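Local coordinates for ABC transporter, substrate binding protein (Polyamine) (Agrobacterium tumefaciens, PDB 4EQ7) that probably binds a polyamine in the periplasm and delivers it to an ABC transporter of the inner membrane, at residues S113-S118 with K213-W218; N1-S6 with I30-D35; K83-P88 with P264-S269; Y63-G68 with Y296-R301; G141-A146 with R164-L169. All blocks are in the same frame, centred on the assembly; numbering follows the deposited sequence.

Contact 1: S113-S118 with K213-W218; sequences SACPKS and KVETSW. With SO4 (sulfate ion), chain F.
Two polar bonds tie Lys117 to the strand residues Glu215 and Ser217, one through its side chain and one through its backbone. The charged one is a salt bridge, Lys117 NZ to Glu215 OE1 at 3.2 Å, made on the syn lone pair of the carboxylate; the lysine chain bends at three successive torsions to bring the ammonium there, the two side chains crossing at a slant. In the other, Ser217 OG donates to Lys117 O at 2.5 Å, from a position tilted 32° out of the carbonyl plane. Strand 214-229 pairs antiparallel with strand 96-108, and the loop 113-118 folds back over this pair, anchored by the disulfide from Cys115 to Cys107. At the disulfide end Cys115 CB lies 3.5 Å from Glu215 OE1 and SG 3.8 Å from Glu215 CD; at the other end Ser217 CB packs on the Lys117 backbone. A sulfate, probably from the crystallisation liquor, accepts a nearly straight bond (166°) from the backbone, Thr216 N to O1 at 3.1 Å.

Contact 2: N1-S6 with I30-D35; sequences NDLVFS and INVLQD
The ring of Phe5 meets Gln34 at its edge: OE1 lies near the ring plane, 3.5 Å from CD2, with amide and ring planes 62° apart. Both side chains run alongside each other in the same direction, and Gln34 OE1 accepts a hydrogen bond from Gln13 of helix 10-28; Phe243 of helix 237-247 meets the ring as well. At the other end the flat groups of Asp2 and Asn31 stand 76° apart, and the carboxylate touches the aliphatic part of the asparagine, OD1 to CB at 3.2 Å. A water bridges Asp2 OD1 and Asn31 N.

Strands 3-6 and 32-35 are parallel neighbours joined through helix 10-28, a beta-alpha-beta unit. Four backbone bonds alternate between them: Leu3 N to Asn31 O at 3.0 Å, Leu33 N to Leu3 O at 2.8 Å, Phe5 N to Leu33 O and Asp35 N to Phe5 O. On the sheet face of Leu3 and Phe5, Val32 packs against both, its CG1 3.9 Å from Phe5 CB and its CG2 4.1 Å from Leu3 CD2. On the face of Val4, Leu33 packs beside it and Val4 CG1 lies 3.7 Å from Asp35 CB, while the Asp35 carboxylate bonds to Trp54. The register thus rests on backbone bonds, with apolar chains on both faces, polar Gln34 and Asp35 toward the C-terminal ends of the strands, and a water-bridged margin at Asp2.

Contact 3: K83-P88 with P264-S269; sequences KTKLDP and PVNIES
A single backbone bridge between Leu86 and Asn266 joins two loops far apart in sequence, one ahead of strand 96-108 and the other after helix 250-260. Its two bonds flank the bridged pair: Ile267 N donates to Lys85 O at 2.8 Å, almost in line with the carbonyl, and Asp87 N reaches Val265 O at 2.9 Å from above the carbonyl plane. Ile267 CG1, set between its own backbone N and carbonyl carbon (chi1 70°), leans over the same oxygen, 3.2 Å from Lys85 O.

The Lys85 chain passes Asn266 and crosses Glu268 at about a right angle, its CE 3.3 Å from Glu268 OE1. Lys85 NZ lies 4.2 Å from Glu268 OE1, beyond salt-bridge length, though the opposite charges probably attract. Asp87 OD2 pairs with Arg89, and a water links it to Pro264 O. Leu86 CD2 comes 3.8 Å from Val265 O, while Leu86 also packs on Val96.

Asn266 OD1 accepts from Glu268 N at 2.8 Å in the carbonyl plane, and its ND2 donates to Thr248 O. That bond to Glu268 makes an Asx turn, here lying within a type I beta turn from Asn266 to Ser269.

Contact 4: Y63-G68 with Y296-R301; sequences YAAQAG and YWAQHR
Ala298 fits tightly against Ala65 and Gln66 where segments 63-67 and 296-301 of helices 61-67 and 294-312 cross at -75°, with axes 7.8 Å apart. Ala298 CB lies 3.7 Å from Ala65 CB and 3.6 Å from Gln66 N, so the two alanines let the backbones come close. Around this point the contact turns polar and hydrated. Gln66, extended with CG opposite its backbone N (chi1 -179°), crosses Arg301 at a slant, Gln66 OE1 3.7 Å from Arg301 CD, its amide plane almost perpendicular to the guanidinium. One water joins Gln66 NE2 to Ala298 O, and a second, at the guanidinium edge, bridges Arg301 NH1 (2.7 Å) and Gln66 OE1 (2.6 Å). Tyr63 CB covers one guanidinium face, 4.1 Å above the plane. Stronger anchors lie just beyond the two segments: Asp62 forms a salt bridge with Arg301 NE, and Asp302 accepts from Gln66 NE2. Tyr63 stacks on Tyr40 of helix 40-48, while Ala64 packs on Ser227 and Val229 of strand 214-229.

Contact 5: G141-A146 with R164-L169; sequences GVIEAA and RAFKKL
Ile143 carries CG2 opposite its backbone N, with CG1 beside it (chi1 -67°), and this splits its two branches between different partners: CG2 presses on Ala165 CB at 3.6 Å, and CD1 slants toward Phe166 CZ at 4.3 Å. Val142 likewise has CG1 opposite its N (chi1 175°), which sends that methyl to Leu169 CD2, 3.7 Å away; the two side chains cross at about a right angle. Ala146 sits between these pairs, its CB 3.8 Å from Leu169 CG and 3.7 Å from Ala165 O. Lys168 adds aliphatic cover, CG lying 3.4 Å from Ala146 O while the chain bends at chi2 and carries its ammonium away.

Helices 142-149 and 162-170 cross steeply, 81° between the directions of their touching segments, with axes 8.7 Å apart. Helix 294-312 packs across both: Trp308 touches Val142, Ile304 touches Ile143, and Trp311 meets the Phe166 ring. At the start of helix 142-149, Gly141 N donates to Glu144 OE1 from above the carboxylate plane. The interface between the helices is buried and apolar, so shape and exclusion of water, rather than directed bonds, hold them together.

Contact 5 is the buried, apolar one, whereas contacts 1 to 4 are partly buried: contacts 1 to 3 mix direct polar bonds with packing, and contact 4 relies on bridging waters. Contacts 1 and 2 both reach the mixed sheet, on opposite sides of the chain centre and about 42 Å apart between centres: contact 2 is parallel strand pairing, contact 1 a loop laid on an antiparallel pair. Contact 3 shares backbone bonding with contact 2 but joins loops by one bridge. Contacts 4 and 5 are both steep helix crossings, water-bridged in the first and apolar in the second. They touch through helix 294-312, where Trp297 NE1 lies 2.7 Å from Glu144 OE2, a probable hydrogen bond.

Contact 1: S113-S118 with K213-W218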
# COMPACT_ATOMS: atom_id res chain seq x y z
N SER A 113 -7.67 -28.41 -1.23
CA SER A 113 -7.80 -29.43 -0.19
C SER A 113 -7.44 -28.82 1.17
O SER A 113 -8.03 -29.21 2.17
CB SER A 113 -6.95 -30.66 -0.49
OG SER A 113 -5.55 -30.39 -0.42
N ALA A 114 -6.50 -27.82 1.18
CA ALA A 114 -6.02 -27.15 2.40
C ALA A 114 -5.44 -25.76 2.11
O ALA A 114 -4.88 -25.53 1.03
CB ALA A 114 -4.98 -28.01 3.10
N CYS A 115 -5.57 -24.84 3.07
CA CYS A 115 -5.10 -23.46 2.92
C CYS A 115 -3.68 -23.25 3.41
O CYS A 115 -3.40 -23.69 4.52
CB CYS A 115 -6.06 -22.50 3.61
SG CYS A 115 -7.70 -22.47 2.87
N PRO A 116 -2.81 -22.52 2.65
CA PRO A 116 -1.48 -22.20 3.18
C PRO A 116 -1.63 -21.24 4.36
O PRO A 116 -2.51 -20.38 4.35
CB PRO A 116 -0.75 -21.55 1.98
CG PRO A 116 -1.82 -21.02 1.11
CD PRO A 116 -3.03 -21.91 1.31
N LYS A 117 -0.84 -21.43 5.41
CA LYS A 117 -0.97 -20.62 6.63
C LYS A 117 0.21 -19.70 6.88
O LYS A 117 0.11 -18.84 7.73
CB LYS A 117 -1.16 -21.54 7.88
CG LYS A 117 -2.25 -22.62 7.76
CD LYS A 117 -3.67 -22.06 7.71
CE LYS A 117 -4.68 -22.93 8.40
NZ LYS A 117 -5.54 -23.65 7.43
N SER A 118 1.33 -19.91 6.22
CA SER A 118 2.53 -19.11 6.42
C SER A 118 3.11 -18.74 5.07
O SER A 118 2.70 -19.33 4.07
CB SER A 118 3.56 -19.93 7.20
OG SER A 118 3.95 -21.07 6.45
N LYS A 213 -16.44 -18.63 0.17
CA LYS A 213 -15.87 -19.07 1.46
C LYS A 213 -14.35 -18.89 1.39
O LYS A 213 -13.68 -19.45 0.52
CB LYS A 213 -16.25 -20.52 1.80
CG LYS A 213 -16.02 -20.83 3.27
CD LYS A 213 -16.24 -22.30 3.60
CE LYS A 213 -16.01 -22.56 5.07
NZ LYS A 213 -15.71 -23.99 5.33
N VAL A 214 -13.83 -18.06 2.28
CA VAL A 214 -12.41 -17.72 2.27
C VAL A 214 -11.81 -17.85 3.65
O VAL A 214 -12.53 -17.80 4.65
CB VAL A 214 -12.15 -16.32 1.65
CG1 VAL A 214 -12.51 -16.26 0.17
CG2 VAL A 214 -12.85 -15.21 2.43
N GLU A 215 -10.48 -18.04 3.70
CA GLU A 215 -9.67 -18.05 4.90
C GLU A 215 -8.56 -17.02 4.69
O GLU A 215 -8.12 -16.80 3.56
CB GLU A 215 -9.04 -19.43 5.13
CG GLU A 215 -9.83 -20.35 6.03
CD GLU A 215 -9.19 -21.70 6.28
OE1 GLU A 215 -7.95 -21.75 6.45
OE2 GLU A 215 -9.93 -22.70 6.33
N THR A 216 -8.12 -16.41 5.78
CA THR A 216 -7.04 -15.44 5.74
C THR A 216 -6.07 -15.82 6.83
O THR A 216 -6.48 -15.92 7.98
CB THR A 216 -7.57 -14.01 5.95
OG1 THR A 216 -8.37 -13.66 4.83
CG2 THR A 216 -6.47 -12.98 6.12
N SER A 217 -4.81 -16.00 6.49
CA SER A 217 -3.82 -16.19 7.54
C SER A 217 -3.06 -14.86 7.73
O SER A 217 -2.55 -14.29 6.76
CB SER A 217 -2.84 -17.31 7.19
OG SER A 217 -1.84 -17.28 8.20
N TRP A 218 -2.95 -14.41 8.98
CA TRP A 218 -2.22 -13.20 9.33
C TRP A 218 -0.79 -13.50 9.81
O TRP A 218 -0.10 -12.57 10.25
CB TRP A 218 -3.00 -12.43 10.41
CG TRP A 218 -4.26 -11.79 9.91
CD1 TRP A 218 -5.49 -12.37 9.79
CD2 TRP A 218 -4.41 -10.44 9.47
NE1 TRP A 218 -6.40 -11.45 9.32
CE2 TRP A 218 -5.77 -10.25 9.15
CE3 TRP A 218 -3.53 -9.34 9.37
CZ2 TRP A 218 -6.27 -9.02 8.70
CZ3 TRP A 218 -4.04 -8.12 8.95
CH2 TRP A 218 -5.39 -7.96 8.64
S SO4 F . -10.71 -16.48 8.45
O1 SO4 F . -9.65 -17.49 8.29
O2 SO4 F . -11.72 -17.00 9.37
O3 SO4 F . -10.13 -15.24 8.99
O4 SO4 F . -11.34 -16.19 7.16

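Contact 2: N1-S6 with I30-D35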
# COMPACT_ATOMS: atom_id res chain seq x y z
N ASN A 1 -8.81 30.12 -4.47
CA ASN A 1 -7.90 29.31 -5.29
C ASN A 1 -8.24 27.82 -5.15
O ASN A 1 -8.38 27.35 -4.03
CB ASN A 1 -6.44 29.56 -4.87
CG ASN A 1 -5.63 30.41 -5.84
OD1 ASN A 1 -6.14 30.97 -6.82
ND2 ASN A 1 -4.34 30.51 -5.57
N ASP A 2 -8.38 27.10 -6.28
CA ASP A 2 -8.70 25.67 -6.23
C ASP A 2 -7.47 24.84 -5.87
O ASP A 2 -6.39 25.06 -6.42
CB ASP A 2 -9.30 25.18 -7.57
CG ASP A 2 -10.65 25.77 -7.93
OD1 ASP A 2 -11.35 26.28 -7.02
OD2 ASP A 2 -11.02 25.71 -9.12
N LEU A 3 -7.65 23.90 -4.95
CA LEU A 3 -6.62 22.96 -4.49
C LEU A 3 -6.69 21.74 -5.42
O LEU A 3 -7.78 21.34 -5.83
CB LEU A 3 -6.95 22.55 -3.05
CG LEU A 3 -5.93 21.74 -2.28
CD1 LEU A 3 -4.79 22.62 -1.76
CD2 LEU A 3 -6.58 21.07 -1.13
N VAL A 4 -5.52 21.16 -5.76
CA VAL A 4 -5.47 19.98 -6.63
C VAL A 4 -4.94 18.80 -5.83
O VAL A 4 -3.86 18.90 -5.24
CB VAL A 4 -4.68 20.20 -7.95
CG1 VAL A 4 -4.64 18.92 -8.80
CG2 VAL A 4 -5.25 21.36 -8.77
N PHE A 5 -5.71 17.69 -5.84
CA PHE A 5 -5.39 16.43 -5.17
C PHE A 5 -5.14 15.37 -6.26
O PHE A 5 -5.97 15.20 -7.15
CB PHE A 5 -6.53 15.99 -4.22
CG PHE A 5 -6.29 14.68 -3.51
CD1 PHE A 5 -5.40 14.59 -2.45
CD2 PHE A 5 -6.91 13.51 -3.94
CE1 PHE A 5 -5.15 13.37 -1.81
CE2 PHE A 5 -6.69 12.30 -3.28
CZ PHE A 5 -5.79 12.23 -2.24
N SER A 6 -3.96 14.74 -6.20
CA SER A 6 -3.54 13.70 -7.14
C SER A 6 -3.43 12.37 -6.41
O SER A 6 -2.84 12.28 -5.33
CB SER A 6 -2.23 14.08 -7.84
OG SER A 6 -1.81 13.09 -8.76
N ILE A 30 -13.13 25.95 -0.05
CA ILE A 30 -12.07 25.79 -1.05
C ILE A 30 -12.45 24.56 -1.88
O ILE A 30 -12.68 23.49 -1.31
CB ILE A 30 -10.66 25.63 -0.40
CG1 ILE A 30 -10.28 26.87 0.45
CG2 ILE A 30 -9.57 25.31 -1.46
CD1 ILE A 30 -9.22 26.61 1.57
N ASN A 31 -12.56 24.73 -3.20
CA ASN A 31 -12.90 23.67 -4.13
C ASN A 31 -11.66 22.78 -4.35
O ASN A 31 -10.54 23.30 -4.45
CB ASN A 31 -13.37 24.28 -5.45
CG ASN A 31 -14.01 23.32 -6.42
OD1 ASN A 31 -14.80 22.45 -6.04
ND2 ASN A 31 -13.74 23.52 -7.70
N VAL A 32 -11.86 21.46 -4.43
CA VAL A 32 -10.77 20.52 -4.64
C VAL A 32 -10.96 19.86 -6.01
O VAL A 32 -12.02 19.29 -6.28
CB VAL A 32 -10.63 19.48 -3.50
CG1 VAL A 32 -9.46 18.52 -3.75
CG2 VAL A 32 -10.47 20.17 -2.14
N LEU A 33 -9.96 19.95 -6.86
CA LEU A 33 -9.98 19.30 -8.16
C LEU A 33 -9.20 17.99 -8.04
O LEU A 33 -8.23 17.88 -7.28
CB LEU A 33 -9.39 20.18 -9.26
CG LEU A 33 -9.94 21.64 -9.37
CD1 LEU A 33 -9.20 22.41 -10.45
CD2 LEU A 33 -11.46 21.65 -9.59
N GLN A 34 -9.64 17.00 -8.80
CA GLN A 34 -9.01 15.69 -8.85
C GLN A 34 -8.10 15.60 -10.07
O GLN A 34 -8.48 16.00 -11.17
CB GLN A 34 -10.08 14.59 -8.89
CG GLN A 34 -11.02 14.59 -7.67
CD GLN A 34 -10.31 14.26 -6.39
OE1 GLN A 34 -9.40 13.42 -6.36
NE2 GLN A 34 -10.71 14.88 -5.29
N ASP A 35 -6.88 15.09 -9.87
CA ASP A 35 -5.97 14.88 -10.97
C ASP A 35 -5.24 13.58 -10.71
O ASP A 35 -5.48 12.92 -9.70
CB ASP A 35 -5.00 16.07 -11.17
CG ASP A 35 -4.38 16.17 -12.57
OD1 ASP A 35 -4.66 15.29 -13.41
OD2 ASP A 35 -3.63 17.12 -12.82
O HOH W 1 -11.61 27.10 -4.36

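Contact 3: K83-P88 with P264-S269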
# COMPACT_ATOMS: atom_id res chain seq x y z
N LYS A 83 0.30 15.47 14.49
CA LYS A 83 0.97 14.17 14.31
C LYS A 83 0.81 13.25 15.51
O LYS A 83 1.08 12.06 15.38
CB LYS A 83 2.44 14.33 13.84
CG LYS A 83 3.43 14.80 14.89
CD LYS A 83 4.80 15.02 14.29
CE LYS A 83 5.73 15.66 15.28
NZ LYS A 83 7.08 15.90 14.71
N THR A 84 0.34 13.78 16.66
CA THR A 84 0.19 12.97 17.89
C THR A 84 -0.85 11.86 17.77
O THR A 84 -0.72 10.83 18.43
CB THR A 84 0.04 13.86 19.15
OG1 THR A 84 -1.27 14.43 19.18
CG2 THR A 84 1.12 14.96 19.25
N LYS A 85 -1.84 12.03 16.89
CA LYS A 85 -2.91 11.04 16.65
C LYS A 85 -2.58 10.12 15.47
O LYS A 85 -3.31 9.15 15.23
CB LYS A 85 -4.25 11.76 16.35
CG LYS A 85 -4.73 12.76 17.44
CD LYS A 85 -5.87 13.66 16.91
CE LYS A 85 -7.19 12.92 16.73
NZ LYS A 85 -7.82 13.17 15.39
N LEU A 86 -1.50 10.41 14.73
CA LEU A 86 -1.09 9.66 13.54
C LEU A 86 -0.15 8.49 13.81
O LEU A 86 0.65 8.54 14.75
CB LEU A 86 -0.51 10.62 12.47
CG LEU A 86 -1.41 11.83 12.09
CD1 LEU A 86 -0.81 12.63 10.96
CD2 LEU A 86 -2.82 11.40 11.70
N ASP A 87 -0.27 7.42 13.00
CA ASP A 87 0.58 6.24 13.11
C ASP A 87 2.03 6.73 12.88
O ASP A 87 2.30 7.29 11.82
CB ASP A 87 0.16 5.19 12.06
CG ASP A 87 0.75 3.81 12.30
OD1 ASP A 87 1.94 3.73 12.69
OD2 ASP A 87 0.02 2.82 12.11
N PRO A 88 2.93 6.65 13.89
CA PRO A 88 4.28 7.22 13.70
C PRO A 88 5.14 6.46 12.69
O PRO A 88 6.13 7.02 12.21
CB PRO A 88 4.87 7.22 15.11
CG PRO A 88 4.17 6.12 15.80
CD PRO A 88 2.79 6.03 15.22
N PRO A 264 -6.95 2.60 8.68
CA PRO A 264 -6.72 4.03 8.95
C PRO A 264 -5.36 4.30 9.58
O PRO A 264 -4.80 3.42 10.24
CB PRO A 264 -7.87 4.41 9.89
CG PRO A 264 -8.24 3.13 10.58
CD PRO A 264 -7.89 1.99 9.65
N VAL A 265 -4.81 5.48 9.33
CA VAL A 265 -3.50 5.92 9.84
C VAL A 265 -3.64 6.93 11.00
O VAL A 265 -2.67 7.58 11.38
CB VAL A 265 -2.53 6.39 8.72
CG1 VAL A 265 -2.09 5.22 7.84
CG2 VAL A 265 -3.15 7.49 7.88
N ASN A 266 -4.86 7.06 11.53
CA ASN A 266 -5.17 7.85 12.72
C ASN A 266 -5.53 6.80 13.79
O ASN A 266 -6.38 5.94 13.56
CB ASN A 266 -6.33 8.83 12.49
CG ASN A 266 -6.59 9.71 13.70
OD1 ASN A 266 -6.90 9.23 14.79
ND2 ASN A 266 -6.45 11.02 13.55
N ILE A 267 -4.84 6.86 14.93
CA ILE A 267 -5.01 5.91 16.03
C ILE A 267 -6.39 5.95 16.72
O ILE A 267 -6.74 5.02 17.44
CB ILE A 267 -3.81 5.96 17.02
CG1 ILE A 267 -3.78 7.28 17.83
CG2 ILE A 267 -2.47 5.69 16.27
CD1 ILE A 267 -2.66 7.41 18.92
N GLU A 268 -7.18 7.01 16.47
CA GLU A 268 -8.53 7.20 17.04
C GLU A 268 -9.64 6.80 16.07
O GLU A 268 -10.81 6.90 16.42
CB GLU A 268 -8.72 8.67 17.47
CG GLU A 268 -7.81 9.08 18.61
CD GLU A 268 -8.05 10.46 19.19
OE1 GLU A 268 -9.05 11.11 18.82
OE2 GLU A 268 -7.22 10.90 20.02
N SER A 269 -9.28 6.36 14.83
CA SER A 269 -10.30 6.01 13.84
C SER A 269 -11.05 4.72 14.09
O SER A 269 -12.27 4.68 13.86
CB SER A 269 -9.71 6.00 12.43
OG SER A 269 -9.27 7.27 11.99
O HOH W 2 -3.18 3.31 12.54

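Contact 4: Y63-G68 with Y296-R301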
# COMPACT_ATOMS: atom_id res chain seq x y z
N TYR A 63 8.38 5.94 -1.76
CA TYR A 63 8.68 7.11 -2.57
C TYR A 63 8.75 8.35 -1.65
O TYR A 63 9.67 9.15 -1.80
CB TYR A 63 7.64 7.35 -3.68
CG TYR A 63 7.82 8.69 -4.34
CD1 TYR A 63 8.77 8.88 -5.34
CD2 TYR A 63 7.10 9.81 -3.90
CE1 TYR A 63 9.00 10.14 -5.90
CE2 TYR A 63 7.33 11.07 -4.44
CZ TYR A 63 8.26 11.23 -5.45
OH TYR A 63 8.47 12.47 -6.00
N ALA A 64 7.78 8.51 -0.72
CA ALA A 64 7.76 9.65 0.23
C ALA A 64 9.10 9.73 0.99
O ALA A 64 9.67 10.83 1.12
CB ALA A 64 6.61 9.51 1.23
N ALA A 65 9.57 8.58 1.50
CA ALA A 65 10.83 8.45 2.26
C ALA A 65 12.06 8.77 1.41
O ALA A 65 13.05 9.25 1.94
CB ALA A 65 10.93 7.08 2.89
N GLN A 66 11.98 8.59 0.09
CA GLN A 66 13.08 8.93 -0.79
C GLN A 66 13.03 10.39 -1.24
O GLN A 66 14.08 11.04 -1.33
CB GLN A 66 13.04 8.01 -2.04
CG GLN A 66 14.18 8.26 -3.04
CD GLN A 66 13.92 7.59 -4.35
OE1 GLN A 66 12.91 7.84 -5.01
NE2 GLN A 66 14.84 6.72 -4.77
N ALA A 67 11.82 10.89 -1.57
CA ALA A 67 11.61 12.22 -2.14
C ALA A 67 11.90 13.38 -1.19
O ALA A 67 12.48 14.37 -1.62
CB ALA A 67 10.20 12.32 -2.73
N GLY A 68 11.54 13.23 0.08
CA GLY A 68 11.78 14.24 1.12
C GLY A 68 13.23 14.69 1.23
O GLY A 68 13.52 15.86 1.00
N TYR A 296 14.73 1.47 3.97
CA TYR A 296 15.48 0.55 3.11
C TYR A 296 14.94 0.76 1.67
O TYR A 296 15.73 0.91 0.74
CB TYR A 296 15.30 -0.94 3.54
CG TYR A 296 15.81 -1.90 2.49
CD1 TYR A 296 17.14 -2.33 2.49
CD2 TYR A 296 14.99 -2.32 1.44
CE1 TYR A 296 17.64 -3.15 1.47
CE2 TYR A 296 15.49 -3.10 0.40
CZ TYR A 296 16.80 -3.54 0.43
OH TYR A 296 17.26 -4.34 -0.60
N TRP A 297 13.60 0.75 1.49
CA TRP A 297 13.07 0.90 0.13
C TRP A 297 13.39 2.24 -0.48
O TRP A 297 13.68 2.31 -1.67
CB TRP A 297 11.57 0.55 0.06
CG TRP A 297 11.35 -0.93 -0.04
CD1 TRP A 297 11.31 -1.82 0.99
CD2 TRP A 297 11.20 -1.69 -1.25
NE1 TRP A 297 11.09 -3.09 0.50
CE2 TRP A 297 10.99 -3.03 -0.87
CE3 TRP A 297 11.15 -1.35 -2.62
CZ2 TRP A 297 10.81 -4.06 -1.82
CZ3 TRP A 297 10.90 -2.35 -3.55
CH2 TRP A 297 10.75 -3.69 -3.15
N ALA A 298 13.43 3.30 0.34
CA ALA A 298 13.80 4.64 -0.14
C ALA A 298 15.20 4.62 -0.77
O ALA A 298 15.43 5.28 -1.77
CB ALA A 298 13.78 5.63 1.02
N GLN A 299 16.11 3.84 -0.19
CA GLN A 299 17.50 3.75 -0.63
C GLN A 299 17.71 2.80 -1.82
O GLN A 299 18.75 2.89 -2.49
CB GLN A 299 18.38 3.29 0.54
CG GLN A 299 18.48 4.30 1.69
CD GLN A 299 19.08 3.66 2.92
OE1 GLN A 299 18.38 3.12 3.77
NE2 GLN A 299 20.39 3.70 3.02
N HIS A 300 16.77 1.88 -2.08
CA HIS A 300 16.98 0.86 -3.12
C HIS A 300 15.89 0.71 -4.19
O HIS A 300 16.07 -0.07 -5.12
CB HIS A 300 17.22 -0.51 -2.44
CG HIS A 300 18.39 -0.49 -1.50
ND1 HIS A 300 19.70 -0.43 -1.97
CD2 HIS A 300 18.41 -0.36 -0.15
CE1 HIS A 300 20.47 -0.33 -0.89
NE2 HIS A 300 19.74 -0.32 0.23
N ARG A 301 14.77 1.42 -4.05
CA ARG A 301 13.63 1.28 -4.98
C ARG A 301 13.94 1.35 -6.48
O ARG A 301 13.33 0.62 -7.26
CB ARG A 301 12.44 2.19 -4.56
CG ARG A 301 12.66 3.71 -4.77
CD ARG A 301 11.55 4.54 -4.11
NE ARG A 301 10.23 4.04 -4.50
CZ ARG A 301 9.64 4.29 -5.67
NH1 ARG A 301 10.19 5.13 -6.53
NH2 ARG A 301 8.46 3.76 -5.95
O HOH W 3 17.24 5.74 -3.73
O HOH W 4 12.25 6.77 -7.30

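Contact 5: G141-A146 with R164-L169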
# COMPACT_ATOMS: atom_id res chain seq x y z
N GLY A 141 6.84 -5.91 -0.12
CA GLY A 141 5.91 -7.03 0.05
C GLY A 141 6.37 -8.40 -0.39
O GLY A 141 6.59 -9.29 0.45
N VAL A 142 6.46 -8.58 -1.69
CA VAL A 142 6.81 -9.89 -2.29
C VAL A 142 8.22 -10.36 -1.89
O VAL A 142 8.39 -11.52 -1.49
CB VAL A 142 6.59 -9.90 -3.81
CG1 VAL A 142 7.07 -11.22 -4.43
CG2 VAL A 142 5.11 -9.69 -4.12
N ILE A 143 9.21 -9.48 -2.02
CA ILE A 143 10.61 -9.82 -1.68
C ILE A 143 10.73 -10.23 -0.21
O ILE A 143 11.37 -11.25 0.09
CB ILE A 143 11.61 -8.71 -2.12
CG1 ILE A 143 11.65 -8.64 -3.68
CG2 ILE A 143 13.03 -8.97 -1.54
CD1 ILE A 143 12.21 -7.40 -4.27
N GLU A 144 10.10 -9.46 0.68
CA GLU A 144 10.07 -9.76 2.11
C GLU A 144 9.39 -11.11 2.34
O GLU A 144 9.92 -11.94 3.08
CB GLU A 144 9.34 -8.66 2.90
CG GLU A 144 10.12 -7.36 3.00
CD GLU A 144 9.91 -6.32 1.92
OE1 GLU A 144 9.38 -6.68 0.84
OE2 GLU A 144 10.38 -5.17 2.10
N ALA A 145 8.24 -11.36 1.66
CA ALA A 145 7.52 -12.63 1.81
C ALA A 145 8.40 -13.80 1.39
O ALA A 145 8.42 -14.81 2.10
CB ALA A 145 6.21 -12.61 1.01
N ALA A 146 9.15 -13.68 0.26
CA ALA A 146 10.04 -14.74 -0.25
C ALA A 146 11.14 -15.06 0.77
O ALA A 146 11.41 -16.24 1.07
CB ALA A 146 10.65 -14.33 -1.58
N ARG A 164 19.00 -14.18 -2.59
CA ARG A 164 18.26 -15.22 -1.86
C ARG A 164 16.75 -15.13 -2.15
O ARG A 164 16.10 -16.17 -2.33
CB ARG A 164 18.52 -15.07 -0.36
CG ARG A 164 17.90 -16.17 0.49
CD ARG A 164 18.29 -16.02 1.95
NE ARG A 164 17.65 -17.05 2.78
CZ ARG A 164 18.03 -17.35 4.02
NH1 ARG A 164 19.03 -16.70 4.59
NH2 ARG A 164 17.37 -18.27 4.71
N ALA A 165 16.20 -13.90 -2.20
CA ALA A 165 14.78 -13.69 -2.46
C ALA A 165 14.42 -14.14 -3.86
O ALA A 165 13.44 -14.84 -4.03
CB ALA A 165 14.41 -12.22 -2.28
N PHE A 166 15.22 -13.74 -4.87
CA PHE A 166 14.90 -14.13 -6.25
C PHE A 166 15.09 -15.62 -6.50
O PHE A 166 14.33 -16.20 -7.28
CB PHE A 166 15.64 -13.27 -7.28
CG PHE A 166 15.07 -11.87 -7.40
CD1 PHE A 166 13.85 -11.65 -8.04
CD2 PHE A 166 15.76 -10.78 -6.87
CE1 PHE A 166 13.33 -10.35 -8.15
CE2 PHE A 166 15.23 -9.48 -6.98
CZ PHE A 166 14.03 -9.27 -7.63
N LYS A 167 16.05 -16.26 -5.80
CA LYS A 167 16.23 -17.71 -5.90
C LYS A 167 14.98 -18.41 -5.35
O LYS A 167 14.49 -19.35 -5.95
CB LYS A 167 17.47 -18.16 -5.12
CG LYS A 167 18.74 -18.14 -5.97
CD LYS A 167 19.92 -18.80 -5.27
CE LYS A 167 21.20 -18.62 -6.06
NZ LYS A 167 22.34 -19.39 -5.47
N LYS A 168 14.43 -17.89 -4.24
CA LYS A 168 13.23 -18.44 -3.62
C LYS A 168 12.01 -18.25 -4.52
O LYS A 168 11.24 -19.20 -4.73
CB LYS A 168 13.00 -17.83 -2.22
CG LYS A 168 11.79 -18.42 -1.47
CD LYS A 168 11.90 -19.97 -1.23
CE LYS A 168 10.90 -20.42 -0.18
NZ LYS A 168 10.88 -21.91 -0.06
N LEU A 169 11.84 -17.03 -5.09
CA LEU A 169 10.76 -16.75 -6.05
C LEU A 169 10.89 -17.66 -7.29
O LEU A 169 9.87 -18.13 -7.83
CB LEU A 169 10.85 -15.26 -6.46
CG LEU A 169 10.33 -14.28 -5.39
CD1 LEU A 169 10.75 -12.85 -5.71
CD2 LEU A 169 8.83 -14.36 -5.28